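Local coordinates for nitroreductase family protein (Sphingopyxis sp., PDB 7DP1) that probably reduces nitro groups of dinitroaniline herbicides with NADPH, using a flavin mononucleotide bound between the two subunits of its dimer, at residues R62-A65 against V66-V70; Q126-Y129 against R130-A134; P149-A152 against D153-M156; G155-L158 against Q159-L163. The protein carries 1 engineered substitution. All coordinates share one frame; numbering follows the deposited sequence.

Contact 1. Residues R62-A65 against V66-V70; sequences RWQA and VQDAV
Gln-67 lays its side-chain amide over the indole of Trp-63, one helical turn earlier, and stacks on it with the two planes 28° apart. NE2 lies over the centre of the ring system, 3.4 Å from Trp-63 CD2, while Gln-67 CG makes a CH-pi contact with the six-membered ring, 3.9 Å from its centroid. The indole reaches this place because its CG stands anti to the backbone N (chi1 169°). Hydrogen bonding fixes the amide: NE2 donates to Trp-63 O at 2.9 Å, a fairly straight bond that lies in the amide's own plane but arrives from above the carbonyl plane. The same oxygen takes only a weak bond from Gln-67 N. Around it the ordinary helical ladder runs from Val-66 N to Arg-62 O (3.0 Å) and from Ala-69 N to Ala-65 O (3.0 Å). At the ring edge, Val-66 CB makes a loose apolar contact. Trp-63 NE1 bonds to Ala-134 O, and Arg-62 NE bonds to Gln-229 of the second subunit. A leucine in place of Trp-63 would probably leave the Gln-67 amide without its stacking surface and Ala-134 O without this donor. This is an i to i+4 amide-on-indole stack on helix 60-74 of the nitroreductase fold, which packs on strand 136-143 through Trp-63 and Val-66 and on helix 182-189 through Val-66 and Ala-69.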
loop_
_atom_site.group_PDB
_atom_site.type_symbol
_atom_site.label_atom_id
_atom_site.label_comp_id
_atom_site.label_asym_id
_atom_site.label_seq_id
_atom_site.Cartn_x
_atom_site.Cartn_y
_atom_site.Cartn_z
ATOM N N ARG A 62 -20.569 -17.023 9.384
ATOM C CA ARG A 62 -20.559 -16.120 8.235
ATOM C C ARG A 62 -19.374 -16.427 7.334
ATOM O O ARG A 62 -19.499 -16.551 6.114
ATOM C CB ARG A 62 -20.496 -14.671 8.702
ATOM C CG ARG A 62 -21.701 -14.268 9.545
ATOM C CD ARG A 62 -22.969 -14.230 8.715
ATOM N NE ARG A 62 -22.765 -13.451 7.502
ATOM C CZ ARG A 62 -22.762 -13.964 6.280
ATOM N NH1 ARG A 62 -22.960 -15.266 6.104
ATOM N NH2 ARG A 62 -22.557 -13.174 5.238
ATOM N N TRP A 63 -18.219 -16.552 7.969
ATOM C CA TRP A 63 -16.985 -16.900 7.301
ATOM C C TRP A 63 -17.171 -18.285 6.658
ATOM O O TRP A 63 -16.610 -18.569 5.601
ATOM C CB TRP A 63 -15.837 -16.824 8.313
ATOM C CG TRP A 63 -14.480 -17.372 7.956
ATOM C CD1 TRP A 63 -13.608 -17.968 8.825
ATOM C CD2 TRP A 63 -13.821 -17.362 6.678
ATOM N NE1 TRP A 63 -12.459 -18.335 8.172
ATOM C CE2 TRP A 63 -12.564 -17.982 6.853
ATOM C CE3 TRP A 63 -14.172 -16.910 5.408
ATOM C CZ2 TRP A 63 -11.660 -18.157 5.803
ATOM C CZ3 TRP A 63 -13.281 -17.094 4.366
ATOM C CH2 TRP A 63 -12.041 -17.715 4.570
ATOM N N GLN A 64 -17.999 -19.133 7.265
ATOM C CA GLN A 64 -18.286 -20.434 6.643
ATOM C C GLN A 64 -19.210 -20.320 5.428
ATOM O O GLN A 64 -19.068 -21.078 4.468
ATOM C CB GLN A 64 -18.933 -21.394 7.656
ATOM C CG GLN A 64 -17.991 -22.429 8.220
ATOM C CD GLN A 64 -17.441 -23.343 7.150
ATOM O OE1 GLN A 64 -18.154 -23.737 6.228
ATOM N NE2 GLN A 64 -16.162 -23.682 7.262
ATOM N N ALA A 65 -20.163 -19.395 5.472
ATOM C CA ALA A 65 -21.051 -19.165 4.334
ATOM C C ALA A 65 -20.263 -18.670 3.106
ATOM O O ALA A 65 -20.460 -19.165 1.991
ATOM C CB ALA A 65 -22.149 -18.185 4.705
ATOM N N VAL A 66 -19.382 -17.697 3.304
ATOM C CA VAL A 66 -18.568 -17.203 2.192
ATOM C C VAL A 66 -17.798 -18.357 1.573
ATOM O O VAL A 66 -17.742 -18.483 0.353
ATOM C CB VAL A 66 -17.576 -16.093 2.630
ATOM C CG1 VAL A 66 -16.735 -15.601 1.447
ATOM C CG2 VAL A 66 -18.321 -14.952 3.288
ATOM N N GLN A 67 -17.256 -19.229 2.417
ATOM C CA GLN A 67 -16.485 -20.366 1.927
ATOM C C GLN A 67 -17.294 -21.314 1.059
ATOM O O GLN A 67 -16.797 -21.796 0.039
ATOM C CB GLN A 67 -15.874 -21.131 3.098
ATOM C CG GLN A 67 -14.634 -20.437 3.671
ATOM C CD GLN A 67 -14.134 -21.092 4.942
ATOM O OE1 GLN A 67 -13.355 -22.041 4.897
ATOM N NE2 GLN A 67 -14.580 -20.590 6.085
ATOM N N ASP A 68 -18.549 -21.550 1.441
ATOM C CA ASP A 68 -19.391 -22.530 0.766
ATOM C C ASP A 68 -19.855 -21.997 -0.577
ATOM O O ASP A 68 -19.894 -22.717 -1.575
ATOM C CB ASP A 68 -20.608 -22.871 1.626
ATOM C CG ASP A 68 -20.247 -23.659 2.873
ATOM O OD1 ASP A 68 -19.105 -24.164 2.959
ATOM O OD2 ASP A 68 -21.112 -23.783 3.765
ATOM N N ALA A 69 -20.218 -20.719 -0.583
ATOM C CA ALA A 69 -20.663 -20.061 -1.794
ATOM C C ALA A 69 -19.560 -20.062 -2.837
ATOM O O ALA A 69 -19.798 -20.366 -4.000
ATOM C CB ALA A 69 -21.106 -18.658 -1.493
ATOM N N VAL A 70 -18.348 -19.724 -2.415
ATOM C CA VAL A 70 -17.233 -19.696 -3.341
ATOM C C VAL A 70 -16.883 -21.119 -3.805
ATOM O O VAL A 70 -16.548 -21.338 -4.968
ATOM C CB VAL A 70 -16.012 -19.024 -2.702
ATOM C CG1 VAL A 70 -14.790 -19.194 -3.584
ATOM C CG2 VAL A 70 -16.289 -17.523 -2.487
#

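Contact 2. Residues Q126-Y129 against R130-A134; sequences QQNY and RGFGA. With FMN (flavin mononucleotide), chain C.
Gln-127 O is gripped by two backbone amides that come from opposite faces of its carbonyl plane, Arg-130 N at 2.9 Å and Phe-132 N at 3.1 Å. Neither donor lies in that plane. Asn-128 O takes Gly-131 N, also from above the carbonyl plane, at 2.9 Å. Gly-131 and Phe-132 both have positive phi, 60° and 56°, and this turn brings the phenyl ring back against Asn-128. There Asn-128 CA sits over one face of the ring, displaced toward its rim, in a CH-pi contact 4.1 Å from the centroid. The two side chains run side by side in the same direction, their planes 62° apart, and Phe-132 CZ comes 3.3 Å from Asn-128 OD1. With the ring beside it, the Asn-128 amide is held in place from its other end too, since ND2 donates to Phe-125 O. OD1 accepts the flavin N3 hydrogen at 2.8 Å, a bond that is somewhat bent, and the edge of the Phe-132 ring faces flavin O2. Asn-128 and Phe-132 thus belong to the FMN pocket at the pyrimidine end of the isoalloxazine. On the outer side, Gln-127 OE1 lies beside Arg-130 CD. The loop joins helix 119-126 to strand 136-143; Tyr-129 leans on Val-70 and Ile-74 of helix 60-74, and Phe-132 packs against Cys-173 and Gln-175 of strand 171-175.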
loop_
_atom_site.group_PDB
_atom_site.type_symbol
_atom_site.label_atom_id
_atom_site.label_comp_id
_atom_site.label_asym_id
_atom_site.label_seq_id
_atom_site.Cartn_x
_atom_site.Cartn_y
_atom_site.Cartn_z
ATOM N N GLN A 126 -6.089 -24.732 -3.521
ATOM C CA GLN A 126 -7.487 -24.595 -3.141
ATOM C C GLN A 126 -7.657 -24.256 -1.660
ATOM O O GLN A 126 -8.692 -23.736 -1.255
ATOM C CB GLN A 126 -8.247 -25.866 -3.512
ATOM C CG GLN A 126 -8.205 -26.124 -5.008
ATOM C CD GLN A 126 -9.530 -26.602 -5.568
ATOM O OE1 GLN A 126 -10.351 -27.175 -4.851
ATOM N NE2 GLN A 126 -9.747 -26.357 -6.857
ATOM N N GLN A 127 -6.625 -24.524 -0.866
ATOM C CA GLN A 127 -6.633 -24.189 0.554
ATOM C C GLN A 127 -6.813 -22.686 0.737
ATOM O O GLN A 127 -7.277 -22.234 1.785
ATOM C CB GLN A 127 -5.336 -24.646 1.220
ATOM C CG GLN A 127 -5.237 -26.152 1.433
ATOM C CD GLN A 127 -5.996 -26.640 2.656
ATOM O OE1 GLN A 127 -6.818 -25.924 3.219
ATOM N NE2 GLN A 127 -5.721 -27.871 3.067
ATOM N N ASN A 128 -6.456 -21.919 -0.294
ATOM C CA ASN A 128 -6.643 -20.463 -0.293
ATOM C C ASN A 128 -8.079 -20.127 0.086
ATOM O O ASN A 128 -8.350 -19.180 0.827
ATOM C CB ASN A 128 -6.341 -19.854 -1.674
ATOM C CG ASN A 128 -4.884 -19.435 -1.849
ATOM O OD1 ASN A 128 -4.517 -18.302 -1.553
ATOM N ND2 ASN A 128 -4.065 -20.337 -2.386
ATOM N N TYR A 129 -9.004 -20.908 -0.448
ATOM C CA TYR A 129 -10.411 -20.594 -0.292
ATOM C C TYR A 129 -10.970 -21.090 1.049
ATOM O O TYR A 129 -12.164 -20.947 1.318
ATOM C CB TYR A 129 -11.182 -21.142 -1.493
ATOM C CG TYR A 129 -10.740 -20.405 -2.747
ATOM C CD1 TYR A 129 -11.043 -19.058 -2.926
ATOM C CD2 TYR A 129 -9.978 -21.038 -3.729
ATOM C CE1 TYR A 129 -10.616 -18.364 -4.061
ATOM C CE2 TYR A 129 -9.552 -20.350 -4.871
ATOM C CZ TYR A 129 -9.878 -19.022 -5.027
ATOM O OH TYR A 129 -9.466 -18.341 -6.149
ATOM N N ARG A 130 -10.084 -21.607 1.902
ATOM C CA ARG A 130 -10.394 -21.773 3.315
ATOM C C ARG A 130 -9.495 -20.880 4.178
ATOM O O ARG A 130 -9.385 -21.081 5.385
ATOM C CB ARG A 130 -10.180 -23.226 3.743
ATOM C CG ARG A 130 -10.633 -24.269 2.753
ATOM C CD ARG A 130 -10.306 -25.670 3.275
ATOM N NE ARG A 130 -11.482 -26.446 3.643
ATOM C CZ ARG A 130 -12.230 -27.124 2.780
ATOM N NH1 ARG A 130 -11.925 -27.116 1.489
ATOM N NH2 ARG A 130 -13.281 -27.807 3.206
ATOM N N GLY A 131 -8.892 -19.864 3.568
ATOM C CA GLY A 131 -8.061 -18.928 4.303
ATOM C C GLY A 131 -6.902 -19.652 4.969
ATOM O O GLY A 131 -6.343 -19.191 5.966
ATOM N N PHE A 132 -6.541 -20.797 4.400
ATOM C CA PHE A 132 -5.482 -21.640 4.944
ATOM C C PHE A 132 -5.776 -21.995 6.389
ATOM O O PHE A 132 -4.851 -22.173 7.177
ATOM C CB PHE A 132 -4.115 -20.953 4.841
ATOM C CG PHE A 132 -3.717 -20.597 3.439
ATOM C CD1 PHE A 132 -3.524 -21.585 2.489
ATOM C CD2 PHE A 132 -3.542 -19.277 3.067
ATOM C CE1 PHE A 132 -3.147 -21.265 1.196
ATOM C CE2 PHE A 132 -3.178 -18.948 1.771
ATOM C CZ PHE A 132 -2.980 -19.945 0.832
ATOM N N GLY A 133 -7.061 -22.040 6.744
ATOM C CA GLY A 133 -7.462 -22.439 8.079
ATOM C C GLY A 133 -7.515 -21.321 9.099
ATOM O O GLY A 133 -7.682 -21.566 10.292
ATOM N N ALA A 134 -7.353 -20.092 8.639
ATOM C CA ALA A 134 -7.475 -18.939 9.519
ATOM C C ALA A 134 -8.916 -18.799 10.010
ATOM O O ALA A 134 -9.863 -19.028 9.251
ATOM C CB ALA A 134 -7.030 -17.690 8.815
HETATM N N1 FMN C . -0.592 -15.420 -1.457
HETATM C C2 FMN C . -1.351 -16.537 -1.742
HETATM O O2 FMN C . -0.926 -17.657 -1.487
HETATM N N3 FMN C . -2.594 -16.415 -2.319
HETATM C C4 FMN C . -3.107 -15.175 -2.621
HETATM O O4 FMN C . -4.240 -15.090 -3.127
HETATM C C4A FMN C . -2.332 -14.049 -2.344
HETATM N N5 FMN C . -2.806 -12.790 -2.641
HETATM C C5A FMN C . -2.061 -11.663 -2.352
HETATM C C6 FMN C . -2.588 -10.411 -2.657
HETATM C C7 FMN C . -1.859 -9.269 -2.383
HETATM C C7M FMN C . -2.407 -7.910 -2.689
HETATM C C8 FMN C . -0.604 -9.374 -1.802
HETATM C C8M FMN C . 0.131 -8.099 -1.507
HETATM C C9 FMN C . -0.067 -10.627 -1.496
HETATM C C9A FMN C . -0.797 -11.784 -1.774
HETATM N N10 FMN C . -0.310 -13.051 -1.490
HETATM C C10 FMN C . -1.072 -14.174 -1.773
HETATM C "C1'" FMN C . 1.025 -13.243 -0.844
HETATM C "C2'" FMN C . 2.226 -13.072 -1.770
HETATM O "O2'" FMN C . 2.410 -14.246 -2.521
HETATM C "C3'" FMN C . 3.456 -12.830 -0.902
HETATM O "O3'" FMN C . 3.316 -11.537 -0.353
HETATM C "C4'" FMN C . 4.778 -12.873 -1.663
HETATM O "O4'" FMN C . 5.082 -14.151 -2.192
HETATM C "C5'" FMN C . 5.876 -12.514 -0.691
HETATM O "O5'" FMN C . 5.865 -13.474 0.337
HETATM P P FMN C . 5.805 -12.923 1.847
HETATM O O1P FMN C . 5.552 -14.081 2.770
HETATM O O2P FMN C . 7.121 -12.240 2.175
HETATM O O3P FMN C . 4.685 -11.903 1.944
#

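Contact 3. Residues P149-A152 against D153-M156; sequences PQWA and DMGM. With FMN (flavin mononucleotide), chain D.
In the first turns of helix 148-167, a long helix at the dimer interface of this nitroreductase fold, Trp-151 and Met-154 form a Met-aromatic pair. The two side chains lie alongside each other, and the bend at the last torsion of Met-154 (chi3 -68°) lays CE on the indole, 3.5 Å from Trp-151 CD2. The methyl sits over the five-membered ring, 3.6 Å from its centroid, with SD farther out above the same face. Phe-198 and Tyr-85 also meet the indole. An alanine at Trp-151 would probably leave the Met-154 methyl without its aromatic platform and open a gap beside Phe-198. Successive i to i+4 backbone bonds hold the turn, among them Met-154 N to Gln-150 O at 3.0 Å and Met-156 N to Ala-152 O at 3.0 Å. On the side facing the flavin, Asp-153 OD1 accepts from Gly-47 N, which ties the loop of the FMN pocket to the helix. The Gln-150 amide bonds to Gly-147 N through OE1 and to Ile-87 O of the second subunit through NE2. Met-156, extended beyond CG, passes Ala-152 CB and sets SD 3.5 Å from the flavin methyl C8M.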
loop_
_atom_site.group_PDB
_atom_site.type_symbol
_atom_site.label_atom_id
_atom_site.label_comp_id
_atom_site.label_asym_id
_atom_site.label_seq_id
_atom_site.Cartn_x
_atom_site.Cartn_y
_atom_site.Cartn_z
ATOM N N PRO A 149 -4.488 5.515 -7.760
ATOM C CA PRO A 149 -3.887 6.069 -6.540
ATOM C C PRO A 149 -4.673 5.720 -5.263
ATOM O O PRO A 149 -4.080 5.658 -4.187
ATOM C CB PRO A 149 -3.941 7.578 -6.777
ATOM C CG PRO A 149 -5.125 7.764 -7.687
ATOM C CD PRO A 149 -5.040 6.579 -8.623
ATOM N N GLN A 150 -5.996 5.571 -5.353
ATOM C CA GLN A 150 -6.729 5.189 -4.155
ATOM C C GLN A 150 -6.444 3.725 -3.812
ATOM O O GLN A 150 -6.451 3.331 -2.651
ATOM C CB GLN A 150 -8.223 5.435 -4.307
ATOM C CG GLN A 150 -8.609 6.896 -4.149
ATOM C CD GLN A 150 -8.289 7.712 -5.374
ATOM O OE1 GLN A 150 -8.550 7.287 -6.494
ATOM N NE2 GLN A 150 -7.743 8.902 -5.170
ATOM N N TRP A 151 -6.200 2.919 -4.834
ATOM C CA TRP A 151 -5.789 1.564 -4.582
ATOM C C TRP A 151 -4.456 1.539 -3.858
ATOM O O TRP A 151 -4.263 0.713 -2.983
ATOM C CB TRP A 151 -5.735 0.763 -5.890
ATOM C CG TRP A 151 -7.126 0.308 -6.266
ATOM C CD1 TRP A 151 -8.223 1.105 -6.459
ATOM C CD2 TRP A 151 -7.580 -1.038 -6.433
ATOM N NE1 TRP A 151 -9.321 0.340 -6.757
ATOM C CE2 TRP A 151 -8.952 -0.980 -6.748
ATOM C CE3 TRP A 151 -6.956 -2.280 -6.371
ATOM C CZ2 TRP A 151 -9.713 -2.126 -6.986
ATOM C CZ3 TRP A 151 -7.707 -3.412 -6.607
ATOM C CH2 TRP A 151 -9.075 -3.328 -6.911
ATOM N N ALA A 152 -3.552 2.469 -4.170
ATOM C CA ALA A 152 -2.285 2.495 -3.431
ATOM C C ALA A 152 -2.541 2.866 -1.964
ATOM O O ALA A 152 -1.912 2.299 -1.071
ATOM C CB ALA A 152 -1.274 3.460 -4.086
ATOM N N ASP A 153 -3.485 3.785 -1.723
ATOM C CA ASP A 153 -3.909 4.147 -0.365
ATOM C C ASP A 153 -4.359 2.906 0.394
ATOM O O ASP A 153 -4.047 2.740 1.561
ATOM C CB ASP A 153 -5.077 5.147 -0.368
ATOM C CG ASP A 153 -4.750 6.478 -1.026
ATOM O OD1 ASP A 153 -3.561 6.860 -1.104
ATOM O OD2 ASP A 153 -5.725 7.173 -1.428
ATOM N N MET A 154 -5.101 2.026 -0.270
ATOM C CA MET A 154 -5.542 0.806 0.404
ATOM C C MET A 154 -4.355 -0.080 0.825
ATOM O O MET A 154 -4.363 -0.675 1.923
ATOM C CB MET A 154 -6.507 0.001 -0.496
ATOM C CG MET A 154 -7.871 0.692 -0.714
ATOM S SD MET A 154 -9.138 -0.419 -1.404
ATOM C CE MET A 154 -8.502 -0.730 -3.042
ATOM N N GLY A 155 -3.363 -0.186 -0.054
ATOM C CA GLY A 155 -2.149 -0.947 0.251
ATOM C C GLY A 155 -1.469 -0.383 1.483
ATOM O O GLY A 155 -1.010 -1.108 2.367
ATOM N N MET A 156 -1.438 0.936 1.560
ATOM C CA MET A 156 -0.813 1.601 2.704
ATOM C C MET A 156 -1.515 1.158 3.966
ATOM O O MET A 156 -0.870 0.802 4.955
ATOM C CB MET A 156 -0.869 3.117 2.538
ATOM C CG MET A 156 0.035 3.634 1.405
ATOM S SD MET A 156 -0.264 5.391 1.139
ATOM C CE MET A 156 0.293 5.494 -0.579
HETATM N N1 FMN D . 0.125 15.982 0.777
HETATM C C2 FMN D . 0.432 17.160 0.146
HETATM O O2 FMN D . 0.502 18.186 0.810
HETATM N N3 FMN D . 0.675 17.190 -1.214
HETATM C C4 FMN D . 0.624 16.043 -1.976
HETATM O O4 FMN D . 0.862 16.116 -3.196
HETATM C C4A FMN D . 0.304 14.839 -1.333
HETATM N N5 FMN D . 0.226 13.655 -2.030
HETATM C C5A FMN D . -0.051 12.473 -1.375
HETATM C C6 FMN D . -0.103 11.294 -2.097
HETATM C C7 FMN D . -0.389 10.100 -1.445
HETATM C C7M FMN D . -0.418 8.827 -2.231
HETATM C C8 FMN D . -0.629 10.082 -0.077
HETATM C C8M FMN D . -0.895 8.779 0.630
HETATM C C9 FMN D . -0.578 11.265 0.644
HETATM C C9A FMN D . -0.281 12.461 -0.006
HETATM N N10 FMN D . -0.232 13.655 0.694
HETATM C C10 FMN D . 0.063 14.824 0.039
HETATM C "C1'" FMN D . -0.460 13.710 2.180
HETATM C "C2'" FMN D . -1.931 13.566 2.557
HETATM O "O2'" FMN D . -2.607 14.787 2.387
HETATM C "C3'" FMN D . -1.978 13.120 4.019
HETATM O "O3'" FMN D . -1.408 11.835 4.141
HETATM C "C4'" FMN D . -3.380 13.099 4.621
HETATM O "O4'" FMN D . -3.843 14.437 4.668
HETATM C "C5'" FMN D . -3.260 12.574 6.052
HETATM O "O5'" FMN D . -2.340 13.388 6.783
HETATM P P FMN D . -1.058 12.736 7.535
HETATM O O1P FMN D . -0.237 13.910 8.040
HETATM O O2P FMN D . -1.436 11.864 8.700
HETATM O O3P FMN D . -0.349 11.849 6.545
HETATM O O HOH W 1 -6.500 9.356 -2.189
#

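Contact 4. Residues G155-L158 against Q159-L163; sequences GMWL and QSVML. With FMN (flavin mononucleotide), chain D.
Trp-157 and Val-161 meet one turn apart in the middle of helix 148-167, the interface helix of this dimeric flavoprotein fold, in an i to i+4 CH-pi contact. Val-161 can be followed outward: its CB lies 3.5 Å from Leu-158 O, and from there its two methyls diverge. CG1 is anti to the backbone N (chi1 174°), which turns CG2 back along the helix. CG2 passes Trp-157 O and ends over one face of the indole, offset toward the rim, 3.7 Å from CE2 and 15° off the normal of the six-membered ring. Trp-53 stacks on the Trp-157 ring, and Phe-38 and Ala-41 of helix 31-41 pack around the pair. A second apolar couple follows one residue on, where Met-162, bent at its last torsion, brings CE 3.8 Å from Leu-158 CG; Leu-201 of strand 195-204 touches both.

The polar chemistry gathers on Met-156 O. It accepts from Ser-160 N at 3.1 Å and from Ser-160 OG at 2.9 Å, the two donors arriving from opposite faces of the carbonyl plane. The buried hydroxyl is thereby anchored to its own helix while it accepts from Gln-159 NE2 of the second subunit; Gln-159 NE2 of this chain returns the bond to Ser-160 there, a reciprocal pair across the interface. The backbone ladder continues with Gln-159 N donating almost straight to Gly-155 O, 2.8 Å away.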
loop_
_atom_site.group_PDB
_atom_site.type_symbol
_atom_site.label_atom_id
_atom_site.label_comp_id
_atom_site.label_asym_id
_atom_site.label_seq_id
_atom_site.Cartn_x
_atom_site.Cartn_y
_atom_site.Cartn_z
ATOM N N GLY A 155 -3.363 -0.186 -0.054
ATOM C CA GLY A 155 -2.149 -0.947 0.251
ATOM C C GLY A 155 -1.469 -0.383 1.483
ATOM O O GLY A 155 -1.010 -1.108 2.367
ATOM N N MET A 156 -1.438 0.936 1.560
ATOM C CA MET A 156 -0.813 1.601 2.704
ATOM C C MET A 156 -1.515 1.158 3.966
ATOM O O MET A 156 -0.870 0.802 4.955
ATOM C CB MET A 156 -0.869 3.117 2.538
ATOM C CG MET A 156 0.035 3.634 1.405
ATOM S SD MET A 156 -0.264 5.391 1.139
ATOM C CE MET A 156 0.293 5.494 -0.579
ATOM N N TRP A 157 -2.839 1.170 3.929
ATOM C CA TRP A 157 -3.632 0.701 5.087
ATOM C C TRP A 157 -3.411 -0.771 5.382
ATOM O O TRP A 157 -3.145 -1.162 6.519
ATOM C CB TRP A 157 -5.113 0.940 4.860
ATOM C CG TRP A 157 -5.980 0.459 5.985
ATOM C CD1 TRP A 157 -6.225 1.114 7.152
ATOM C CD2 TRP A 157 -6.752 -0.765 6.043
ATOM N NE1 TRP A 157 -7.102 0.390 7.934
ATOM C CE2 TRP A 157 -7.436 -0.769 7.283
ATOM C CE3 TRP A 157 -6.915 -1.854 5.181
ATOM C CZ2 TRP A 157 -8.291 -1.827 7.691
ATOM C CZ3 TRP A 157 -7.757 -2.910 5.586
ATOM C CH2 TRP A 157 -8.429 -2.883 6.835
ATOM N N LEU A 158 -3.522 -1.591 4.347
ATOM C CA LEU A 158 -3.373 -3.028 4.512
ATOM C C LEU A 158 -2.036 -3.405 5.124
ATOM O O LEU A 158 -1.972 -4.241 6.024
ATOM C CB LEU A 158 -3.531 -3.743 3.155
ATOM C CG LEU A 158 -3.651 -5.255 3.336
ATOM C CD1 LEU A 158 -4.935 -5.594 4.114
ATOM C CD2 LEU A 158 -3.615 -5.969 2.001
ATOM N N GLN A 159 -0.941 -2.826 4.609
ATOM C CA GLN A 159 0.365 -3.096 5.208
ATOM C C GLN A 159 0.423 -2.611 6.663
ATOM O O GLN A 159 1.089 -3.208 7.501
ATOM C CB GLN A 159 1.491 -2.439 4.390
ATOM C CG GLN A 159 2.886 -2.534 5.016
ATOM C CD GLN A 159 3.475 -3.941 4.957
ATOM O OE1 GLN A 159 2.745 -4.954 4.877
ATOM N NE2 GLN A 159 4.797 -4.017 4.999
ATOM N N SER A 160 -0.253 -1.513 6.971
ATOM C CA SER A 160 -0.333 -1.112 8.383
ATOM C C SER A 160 -0.947 -2.229 9.223
ATOM O O SER A 160 -0.411 -2.605 10.289
ATOM C CB SER A 160 -1.140 0.174 8.530
ATOM O OG SER A 160 -0.493 1.225 7.827
ATOM N N VAL A 161 -2.057 -2.791 8.743
ATOM C CA VAL A 161 -2.712 -3.864 9.503
ATOM C C VAL A 161 -1.804 -5.082 9.677
ATOM O O VAL A 161 -1.642 -5.612 10.776
ATOM C CB VAL A 161 -4.029 -4.257 8.811
ATOM C CG1 VAL A 161 -4.673 -5.472 9.490
ATOM C CG2 VAL A 161 -4.965 -3.040 8.810
ATOM N N MET A 162 -1.181 -5.507 8.588
ATOM C CA MET A 162 -0.355 -6.701 8.617
ATOM C C MET A 162 0.826 -6.549 9.588
ATOM O O MET A 162 1.191 -7.479 10.300
ATOM C CB MET A 162 0.139 -7.001 7.203
ATOM C CG MET A 162 -0.995 -7.466 6.282
ATOM S SD MET A 162 -0.324 -8.006 4.710
ATOM C CE MET A 162 -0.125 -6.432 3.898
ATOM N N LEU A 163 1.433 -5.365 9.609
ATOM C CA LEU A 163 2.516 -5.120 10.558
ATOM C C LEU A 163 2.036 -5.085 12.001
ATOM O O LEU A 163 2.705 -5.622 12.875
ATOM C CB LEU A 163 3.222 -3.814 10.221
ATOM C CG LEU A 163 3.995 -3.896 8.902
ATOM C CD1 LEU A 163 4.610 -2.560 8.566
ATOM C CD2 LEU A 163 5.060 -4.969 9.052
HETATM N N1 FMN D . 0.125 15.982 0.777
HETATM C C2 FMN D . 0.432 17.160 0.146
HETATM O O2 FMN D . 0.502 18.186 0.810
HETATM N N3 FMN D . 0.675 17.190 -1.214
HETATM C C4 FMN D . 0.624 16.043 -1.976
HETATM O O4 FMN D . 0.862 16.116 -3.196
HETATM C C4A FMN D . 0.304 14.839 -1.333
HETATM N N5 FMN D . 0.226 13.655 -2.030
HETATM C C5A FMN D . -0.051 12.473 -1.375
HETATM C C6 FMN D . -0.103 11.294 -2.097
HETATM C C7 FMN D . -0.389 10.100 -1.445
HETATM C C7M FMN D . -0.418 8.827 -2.231
HETATM C C8 FMN D . -0.629 10.082 -0.077
HETATM C C8M FMN D . -0.895 8.779 0.630
HETATM C C9 FMN D . -0.578 11.265 0.644
HETATM C C9A FMN D . -0.281 12.461 -0.006
HETATM N N10 FMN D . -0.232 13.655 0.694
HETATM C C10 FMN D . 0.063 14.824 0.039
HETATM C "C1'" FMN D . -0.460 13.710 2.180
HETATM C "C2'" FMN D . -1.931 13.566 2.557
HETATM O "O2'" FMN D . -2.607 14.787 2.387
HETATM C "C3'" FMN D . -1.978 13.120 4.019
HETATM O "O3'" FMN D . -1.408 11.835 4.141
HETATM C "C4'" FMN D . -3.380 13.099 4.621
HETATM O "O4'" FMN D . -3.843 14.437 4.668
HETATM C "C5'" FMN D . -3.260 12.574 6.052
HETATM O "O5'" FMN D . -2.340 13.388 6.783
HETATM P P FMN D . -1.058 12.736 7.535
HETATM O O1P FMN D . -0.237 13.910 8.040
HETATM O O2P FMN D . -1.436 11.864 8.700
HETATM O O3P FMN D . -0.349 11.849 6.545
#

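In the fold
Contacts 3 and 4 are wholly buried, share Gly-155 and Met-156 on helix 148-167, and touch both the second subunit and the same FMN; their centres lie about 10 Å apart. Contacts 1 and 2 are only partly buried and sit together elsewhere in the fold, about 11 Å between centres, linked by the Trp-63 NE1 bond to Ala-134 O and by Gln-67 against Arg-130. Contacts 2 and 4 lie on opposite sides of the chain's centre. All four set a group on an aromatic face: an amide and CG in contact 1, a backbone CA in contact 2, methyls in contacts 3 and 4. Contact 2, unlike the others, lies off the long helices and holds the other flavin's pyrimidine end.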